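Local coordinates for protein endoglucanase A (Clostridium longisporum, PDB 6Q1I) that hydrolyses internal beta-1,4-glucosidic linkages in cellulose, lichenan and cereal beta-glucans, this chain being its family 5 catalytic domain, at residues Ala59-Ile64 and Asp106-Ile111. Sequence-based numbering, arbitrary orientation.
Sequences AMIDKI and DDLYVI
In the (beta/alpha)8 barrel of this family 5 glycoside hydrolase, helix 58-67 meets the turn that leads from helix 90-105 into the third barrel strand, 109-113. Asp-62 on the first helix and Asp-106 on that turn bring their carboxylates together: OD1 of Asp-62 lies 2.6 Å from OD2 of Asp-106. The same Asp-62 OD1 is 3.3 Å from Asp-106 OD1, so it lies nearer OD2 than midway between the two oxygens. The two side chains cross at about a right angle, and their carboxylate planes are turned 36° apart. In Asp-62, whose side chain starts out pointing away overall, chi1 of -65° sets CG beside the backbone N, and the small second torsion (-17°) leaves OD1 as the oxygen facing Asp-106. Lys-58, one helical turn earlier, forms salt bridges through NZ with Asp-62 OD1 and Asp-106 OD1.

On the buried side of the acids the contact becomes apolar. The CG2 branch of Ile-61 reaches CD1 of Leu-108 at 3.9 Å and also lies 3.7 Å from Asp-106 OD2, while Tyr-102 and Cys-103 of helix 90-105 pack on the same isoleucine. A Schellman motif ends helix 90-105, with Leu-108 N bonded to Cys-103 O, Asp-107 N to Ile-104 O, and Asp-107 as the C-prime residue; just beyond it, Leu-108 turns its side chain toward helix 58-67.

The contact buries 175 Å² in all. At so short an oxygen separation, one of the two acids probably holds a proton and donates it to the other, with Lys-58 offsetting the remaining negative charge where helix and turn meet.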
# COMPACT_ATOMS: atom_id res chain seq x y z
N ALA A 59 2.52 10.65 18.33
CA ALA A 59 1.37 11.55 18.34
C ALA A 59 0.69 11.64 16.97
O ALA A 59 -0.53 11.79 16.90
CB ALA A 59 1.79 12.94 18.82
N MET A 60 1.46 11.55 15.88
CA MET A 60 0.84 11.53 14.56
C MET A 60 -0.00 10.27 14.38
O MET A 60 -1.13 10.34 13.88
CB MET A 60 1.91 11.57 13.48
CG MET A 60 2.73 12.83 13.45
SD MET A 60 4.15 12.65 12.37
CE MET A 60 5.12 14.08 12.83
N ILE A 61 0.54 9.13 14.78
CA ILE A 61 -0.18 7.86 14.68
C ILE A 61 -1.43 7.89 15.55
O ILE A 61 -2.50 7.42 15.14
CB ILE A 61 0.77 6.70 15.05
CG1 ILE A 61 2.00 6.70 14.14
CG2 ILE A 61 0.03 5.37 15.01
CD1 ILE A 61 1.71 6.68 12.65
N ASP A 62 -1.31 8.43 16.77
CA ASP A 62 -2.46 8.55 17.66
C ASP A 62 -3.58 9.34 17.00
O ASP A 62 -4.76 9.01 17.16
CB ASP A 62 -2.07 9.28 18.94
CG ASP A 62 -1.07 8.53 19.82
OD1 ASP A 62 -0.84 7.31 19.67
OD2 ASP A 62 -0.53 9.21 20.72
N LYS A 63 -3.24 10.42 16.29
CA LYS A 63 -4.25 11.23 15.63
C LYS A 63 -5.02 10.41 14.60
O LYS A 63 -6.25 10.53 14.50
CB LYS A 63 -3.58 12.43 14.97
CG LYS A 63 -4.52 13.46 14.41
CD LYS A 63 -4.99 14.45 15.46
CE LYS A 63 -5.98 15.41 14.85
NZ LYS A 63 -6.26 16.54 15.75
N ILE A 64 -4.32 9.58 13.83
CA ILE A 64 -4.96 8.73 12.83
C ILE A 64 -5.87 7.70 13.50
O ILE A 64 -7.03 7.52 13.11
CB ILE A 64 -3.87 8.06 11.97
CG1 ILE A 64 -3.08 9.12 11.20
CG2 ILE A 64 -4.47 7.03 11.01
CD1 ILE A 64 -3.91 10.02 10.32
N ASP A 106 -1.22 1.15 19.21
CA ASP A 106 -2.51 1.83 19.09
C ASP A 106 -3.62 0.93 18.59
O ASP A 106 -4.69 1.43 18.21
CB ASP A 106 -2.37 3.06 18.19
CG ASP A 106 -1.79 4.25 18.90
OD1 ASP A 106 -1.43 4.13 20.10
OD2 ASP A 106 -1.69 5.32 18.26
N ASP A 107 -3.41 -0.39 18.57
CA ASP A 107 -4.44 -1.36 18.20
C ASP A 107 -4.84 -1.26 16.73
O ASP A 107 -5.96 -1.61 16.37
CB ASP A 107 -5.67 -1.25 19.11
CG ASP A 107 -6.52 -2.50 19.10
OD1 ASP A 107 -5.94 -3.58 18.88
OD2 ASP A 107 -7.75 -2.40 19.31
N LEU A 108 -3.92 -0.84 15.88
CA LEU A 108 -4.15 -0.77 14.44
C LEU A 108 -3.67 -2.04 13.76
O LEU A 108 -2.73 -2.70 14.23
CB LEU A 108 -3.39 0.42 13.85
CG LEU A 108 -3.85 1.80 14.33
CD1 LEU A 108 -2.81 2.84 14.04
CD2 LEU A 108 -5.17 2.18 13.66
N TYR A 109 -4.33 -2.39 12.65
CA TYR A 109 -3.71 -3.28 11.68
C TYR A 109 -2.61 -2.50 10.98
O TYR A 109 -2.74 -1.30 10.73
CB TYR A 109 -4.73 -3.80 10.65
CG TYR A 109 -5.77 -4.66 11.31
CD1 TYR A 109 -6.95 -4.11 11.80
CD2 TYR A 109 -5.56 -6.01 11.51
CE1 TYR A 109 -7.88 -4.88 12.47
CE2 TYR A 109 -6.48 -6.79 12.17
CZ TYR A 109 -7.64 -6.23 12.65
OH TYR A 109 -8.56 -7.02 13.31
N VAL A 110 -1.50 -3.18 10.68
CA VAL A 110 -0.35 -2.56 10.04
C VAL A 110 0.01 -3.39 8.82
O VAL A 110 0.17 -4.60 8.92
CB VAL A 110 0.85 -2.48 11.00
CG1 VAL A 110 2.08 -1.99 10.27
CG2 VAL A 110 0.50 -1.57 12.17
N ILE A 111 0.15 -2.72 7.68
CA ILE A 111 0.67 -3.34 6.46
C ILE A 111 2.09 -2.85 6.28
O ILE A 111 2.31 -1.64 6.10
CB ILE A 111 -0.18 -2.98 5.23
CG1 ILE A 111 -1.63 -3.42 5.37
CG2 ILE A 111 0.48 -3.56 3.98
CD1 ILE A 111 -2.57 -2.73 4.38